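Local coordinates for protein guanine deaminase (Escherichia coli, PDB 6OHB) that catalyses the zinc-dependent hydrolytic deamination of guanine to xanthine and ammonia in purine degradation, at residues 88-93 / 99-104; 302-307 / 330-335. All blocks are in the same frame, centred on the assembly; numbering follows the deposited sequence.

How the contacts relate
Contact 1 comes first along the chain and closes before contact 2 opens. It pairs the loop after strand 73-84 with helix 98-111. Contact 2 joins the end of helix 299-304 to the loop between strand 321-324 and helix 336-349. Their centres are about 12 Å apart, on the same side of the chain's centre and within the amidohydrolase domain. They touch directly: Trp101 packs on Leu305 and Ala330, and Ser88 on Phe334. Both also reach the second subunit. Loops from early and late parts of the TIM-barrel domain are thus brought together beside the zinc site, where active site and subunit interface lie close to each other.

Contact 1: 88-93 / 99-104; sequences SEMVGA and LEWLNK
Met90 and Trp101 make the main side-chain contact between the loop 88-93 and helix 98-111. The thioether sulfur lies nearest the indole nitrogen, with Met90 SD 3.6 Å from Trp101 NE1. On the six-membered ring, Met90 SD is also 3.7 Å from Trp101 CZ2. The sulfur stands 52° off the normal of the five-membered ring, so this Met-aromatic contact is oblique. The Met90 chain bends at its last torsion (chi3 -41°), which brings the methyl CE round toward the NE1 side of the indole as well.

Gly92 meets the far end of the same ring system. Gly92 CA is 3.7 Å from Trp101 CZ3, again at a slant. Backbone and ring can come this close because glycine has no side chain, and a CB here would run into CZ3. Beyond it, the carbonyl oxygen of Ala93 sits at the ring edge, near the ring plane, with Ala93 O 4.2 Å from Trp101 CZ3.

Trp101 CG is anti to the backbone N (chi1 174°), which carries the indole from the helix toward the loop. His105, one turn on, meets the Trp101 ring edge-to-face, Thr106 also touches the Trp101 side chain, and Met90 packs on both residues and on Thr109. The loop also lies at the dimer interface, where Ser88 O accepts a hydrogen bond from Arg402 of the second subunit.

The buried Met90 lies beside Gln87, which probably binds the substrate, and the Trp101 side chain is about 8 Å from the zinc ion. This is a Met-aromatic contact that packs the loop on the helix beside the active site of a TIM-barrel amidohydrolase, just after the strand that supplies zinc ligands His82 and His84.

Contact 2: 302-307 / 330-335; sequences NLYLGS and AGTTFN
Ala330 begins the contact with its methyl group against Leu305, Ala330 CB lying 3.9 Å from Leu305 CD2. The carbonyl oxygen, Ala330 O, approaches the Tyr304 ring obliquely, 3.8 Å from Tyr304 CD2. The Trp101 indole of helix 98-111 enlarges this small apolar patch.

Past Gly331, Thr332 reaches the phenol end of Tyr304. Thr332 OG1 and Tyr304 OH share a hydrogen bond of 3.1 Å. The threonine oxygen lies at the ring edge, near its plane. The methyl Thr332 CG2 also packs there, 3.6 Å from Tyr304 CE2. A chi1 of 47° places OG1 between the backbone N and carbonyl carbon of Thr332 and CG2 beside that N, which turns both branches to the phenol end of Tyr304. The threonine side chain runs roughly perpendicular to the tyrosine. The phenol has a stronger polar partner across the dimer interface, Asn341 of the second subunit, which hydrogen-bonds to Tyr304 OH through its side-chain amide.

Thr333 then turns the chain: Thr333 OG1 accepts from Asn335 N at 3.1 Å, forming an ST turn. Asn335 is the N-cap of helix 336-349, its OD1 accepting from Gln338 N.

Facing this loop, helix 299-304 ends in a Schellman motif, with Gly306 at positive phi (58°). The arrangement joins a helix C-terminus to a barrel loop of the TIM-barrel amidohydrolase fold. That loop follows the zinc ligand Asp327, and the Ala330 side chain is about 7 Å from the zinc ion.

Contact 1: 88-93 / 99-104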
loop_
_atom_site.group_PDB
_atom_site.type_symbol
_atom_site.label_atom_id
_atom_site.label_comp_id
_atom_site.label_asym_id
_atom_site.label_seq_id
_atom_site.Cartn_x
_atom_site.Cartn_y
_atom_site.Cartn_z
ATOM N N SER A 88 -1.523 13.212 12.964
ATOM C CA SER A 88 -0.790 11.953 12.860
ATOM C C SER A 88 -1.490 10.823 13.612
ATOM O O SER A 88 -1.480 9.672 13.161
ATOM C CB SER A 88 0.636 12.138 13.380
ATOM O OG SER A 88 1.337 13.114 12.627
ATOM N N GLU A 89 -2.115 11.130 14.747
ATOM C CA GLU A 89 -2.712 10.112 15.604
ATOM C C GLU A 89 -4.127 9.720 15.194
ATOM O O GLU A 89 -4.692 8.799 15.794
ATOM C CB GLU A 89 -2.714 10.590 17.063
ATOM C CG GLU A 89 -3.634 11.769 17.340
ATOM C CD GLU A 89 -2.926 13.111 17.235
ATOM O OE1 GLU A 89 -2.123 13.299 16.294
ATOM O OE2 GLU A 89 -3.175 13.980 18.099
ATOM N N MET A 90 -4.697 10.372 14.184
ATOM C CA MET A 90 -6.103 10.177 13.847
ATOM C C MET A 90 -6.388 8.733 13.447
ATOM O O MET A 90 -5.781 8.200 12.513
ATOM C CB MET A 90 -6.502 11.126 12.718
ATOM C CG MET A 90 -7.939 11.610 12.803
ATOM S SD MET A 90 -8.568 12.239 11.236
ATOM C CE MET A 90 -7.164 13.153 10.655
ATOM N N VAL A 91 -7.324 8.107 14.155
ATOM C CA VAL A 91 -7.827 6.780 13.822
ATOM C C VAL A 91 -9.294 6.933 13.445
ATOM O O VAL A 91 -10.106 7.395 14.256
ATOM C CB VAL A 91 -7.657 5.795 14.988
ATOM C CG1 VAL A 91 -8.235 4.427 14.622
ATOM C CG2 VAL A 91 -6.193 5.683 15.379
ATOM N N GLY A 92 -9.632 6.560 12.217
ATOM C CA GLY A 92 -10.984 6.697 11.718
ATOM C C GLY A 92 -11.731 5.377 11.677
ATOM O O GLY A 92 -11.135 4.311 11.549
ATOM N N ALA A 93 -13.052 5.461 11.800
ATOM C CA ALA A 93 -13.886 4.299 11.541
ATOM C C ALA A 93 -13.815 3.930 10.059
ATOM O O ALA A 93 -13.304 4.682 9.223
ATOM C CB ALA A 93 -15.332 4.565 11.966
ATOM N N LEU A 99 -16.918 14.593 4.419
ATOM C CA LEU A 99 -17.511 15.583 5.317
ATOM C C LEU A 99 -17.786 14.988 6.694
ATOM O O LEU A 99 -17.503 15.617 7.728
ATOM C CB LEU A 99 -18.796 16.143 4.706
ATOM N N GLU A 100 -18.306 13.760 6.731
ATOM C CA GLU A 100 -18.475 13.075 8.005
ATOM C C GLU A 100 -17.132 12.707 8.626
ATOM O O GLU A 100 -17.001 12.717 9.855
ATOM C CB GLU A 100 -19.354 11.846 7.822
ATOM N N TRP A 101 -16.131 12.376 7.803
ATOM C CA TRP A 101 -14.783 12.163 8.327
ATOM C C TRP A 101 -14.270 13.423 9.008
ATOM O O TRP A 101 -13.629 13.357 10.064
ATOM C CB TRP A 101 -13.837 11.745 7.198
ATOM C CG TRP A 101 -12.386 11.640 7.588
ATOM C CD1 TRP A 101 -11.483 12.663 7.695
ATOM C CD2 TRP A 101 -11.669 10.439 7.902
ATOM N NE1 TRP A 101 -10.254 12.172 8.067
ATOM C CE2 TRP A 101 -10.341 10.810 8.198
ATOM C CE3 TRP A 101 -12.021 9.087 7.961
ATOM C CZ2 TRP A 101 -9.364 9.876 8.551
ATOM C CZ3 TRP A 101 -11.050 8.160 8.313
ATOM C CH2 TRP A 101 -9.739 8.559 8.603
ATOM N N LEU A 102 -14.555 14.580 8.414
ATOM C CA LEU A 102 -14.128 15.850 8.985
ATOM C C LEU A 102 -14.807 16.091 10.324
ATOM O O LEU A 102 -14.158 16.470 11.304
ATOM C CB LEU A 102 -14.436 16.986 8.007
ATOM C CG LEU A 102 -13.364 17.303 6.965
ATOM C CD1 LEU A 102 -13.967 18.105 5.831
ATOM C CD2 LEU A 102 -12.204 18.053 7.597
ATOM N N ASN A 103 -16.120 15.862 10.390
ATOM C CA ASN A 103 -16.826 16.190 11.625
ATOM C C ASN A 103 -16.642 15.152 12.732
ATOM O O ASN A 103 -16.743 15.508 13.912
ATOM C CB ASN A 103 -18.324 16.368 11.346
ATOM C CG ASN A 103 -18.607 17.515 10.388
ATOM O OD1 ASN A 103 -18.652 18.679 10.789
ATOM N ND2 ASN A 103 -18.806 17.189 9.115
ATOM N N LYS A 104 -16.325 13.901 12.398
ATOM C CA LYS A 104 -16.205 12.851 13.406
ATOM C C LYS A 104 -14.784 12.628 13.904
ATOM O O LYS A 104 -14.601 12.279 15.075
ATOM C CB LYS A 104 -16.764 11.529 12.870
ATOM C CG LYS A 104 -18.262 11.569 12.635
ATOM C CD LYS A 104 -18.865 10.179 12.631
ATOM C CE LYS A 104 -19.621 9.909 11.344
ATOM N NZ LYS A 104 -20.103 8.504 11.301
#

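Contact 2: 302-307 / 330-335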
loop_
_atom_site.group_PDB
_atom_site.type_symbol
_atom_site.label_atom_id
_atom_site.label_comp_id
_atom_site.label_asym_id
_atom_site.label_seq_id
_atom_site.Cartn_x
_atom_site.Cartn_y
_atom_site.Cartn_z
ATOM N N ASN A 302 -7.501 9.970 -1.339
ATOM C CA ASN A 302 -8.556 9.888 -2.349
ATOM C C ASN A 302 -9.179 8.496 -2.376
ATOM O O ASN A 302 -10.393 8.351 -2.568
ATOM C CB ASN A 302 -8.017 10.241 -3.737
ATOM C CG ASN A 302 -7.637 11.709 -3.878
ATOM O OD1 ASN A 302 -7.900 12.534 -2.999
ATOM N ND2 ASN A 302 -7.011 12.038 -4.998
ATOM N N LEU A 303 -8.364 7.458 -2.183
ATOM C CA LEU A 303 -8.900 6.102 -2.222
ATOM C C LEU A 303 -9.586 5.720 -0.911
ATOM O O LEU A 303 -10.668 5.120 -0.932
ATOM C CB LEU A 303 -7.789 5.109 -2.560
ATOM C CG LEU A 303 -7.335 5.077 -4.019
ATOM C CD1 LEU A 303 -6.207 4.075 -4.207
ATOM C CD2 LEU A 303 -8.504 4.750 -4.931
ATOM N N TYR A 304 -8.987 6.062 0.237
ATOM C CA TYR A 304 -9.590 5.695 1.520
ATOM C C TYR A 304 -10.972 6.318 1.698
ATOM O O TYR A 304 -11.870 5.694 2.275
ATOM C CB TYR A 304 -8.688 6.114 2.683
ATOM C CG TYR A 304 -7.597 5.128 3.043
ATOM C CD1 TYR A 304 -7.898 3.814 3.391
ATOM C CD2 TYR A 304 -6.264 5.518 3.059
ATOM C CE1 TYR A 304 -6.895 2.914 3.727
ATOM C CE2 TYR A 304 -5.257 4.629 3.396
ATOM C CZ TYR A 304 -5.573 3.332 3.726
ATOM O OH TYR A 304 -4.557 2.463 4.057
ATOM N N LEU A 305 -11.149 7.556 1.242
ATOM C CA LEU A 305 -12.398 8.295 1.405
ATOM C C LEU A 305 -13.367 8.113 0.242
ATOM O O LEU A 305 -14.415 8.766 0.226
ATOM C CB LEU A 305 -12.106 9.786 1.607
ATOM C CG LEU A 305 -11.659 10.301 2.983
ATOM C CD1 LEU A 305 -12.832 10.363 3.938
ATOM C CD2 LEU A 305 -10.525 9.497 3.603
ATOM N N GLY A 306 -13.041 7.258 -0.723
ATOM C CA GLY A 306 -13.891 7.086 -1.892
ATOM C C GLY A 306 -14.103 8.372 -2.656
ATOM O O GLY A 306 -15.205 8.625 -3.159
ATOM N N SER A 307 -13.065 9.198 -2.741
ATOM C CA SER A 307 -13.181 10.492 -3.389
ATOM C C SER A 307 -13.270 10.369 -4.908
ATOM O O SER A 307 -14.107 11.025 -5.543
ATOM C CB SER A 307 -11.987 11.348 -2.983
ATOM O OG SER A 307 -12.281 12.013 -1.761
ATOM N N ALA A 330 -5.899 11.719 6.877
ATOM C CA ALA A 330 -6.712 10.797 6.090
ATOM C C ALA A 330 -5.832 9.761 5.410
ATOM O O ALA A 330 -6.209 8.589 5.301
ATOM C CB ALA A 330 -7.549 11.559 5.062
ATOM N N GLY A 331 -4.664 10.180 4.927
ATOM C CA GLY A 331 -3.679 9.223 4.478
ATOM C C GLY A 331 -3.025 8.515 5.649
ATOM O O GLY A 331 -3.028 8.988 6.788
ATOM N N THR A 332 -2.464 7.343 5.361
ATOM C CA THR A 332 -1.932 6.472 6.400
ATOM C C THR A 332 -0.410 6.411 6.429
ATOM O O THR A 332 0.145 5.733 7.297
ATOM C CB THR A 332 -2.513 5.056 6.265
ATOM O OG1 THR A 332 -2.445 4.622 4.902
ATOM C CG2 THR A 332 -3.965 5.028 6.738
ATOM N N THR A 333 0.285 7.038 5.482
ATOM C CA THR A 333 1.737 6.929 5.463
ATOM C C THR A 333 2.385 8.280 5.178
ATOM O O THR A 333 1.846 9.090 4.419
ATOM C CB THR A 333 2.192 5.879 4.439
ATOM O OG1 THR A 333 3.608 5.697 4.541
ATOM C CG2 THR A 333 1.828 6.299 3.017
ATOM N N PHE A 334 3.534 8.526 5.818
ATOM C CA PHE A 334 4.391 9.664 5.498
ATOM C C PHE A 334 5.281 9.408 4.289
ATOM O O PHE A 334 5.988 10.326 3.856
ATOM C CB PHE A 334 5.317 10.016 6.670
ATOM C CG PHE A 334 4.654 10.763 7.795
ATOM C CD1 PHE A 334 3.945 10.084 8.779
ATOM C CD2 PHE A 334 4.775 12.139 7.894
ATOM C CE1 PHE A 334 3.355 10.770 9.827
ATOM C CE2 PHE A 334 4.183 12.831 8.937
ATOM C CZ PHE A 334 3.473 12.146 9.903
ATOM N N ASN A 335 5.281 8.191 3.755
ATOM C CA ASN A 335 6.306 7.751 2.819
ATOM C C ASN A 335 5.923 8.084 1.384
ATOM O O ASN A 335 4.841 7.711 0.917
ATOM C CB ASN A 335 6.552 6.250 2.961
ATOM C CG ASN A 335 7.804 5.798 2.233
ATOM O OD1 ASN A 335 7.755 5.434 1.055
ATOM N ND2 ASN A 335 8.939 5.832 2.928
#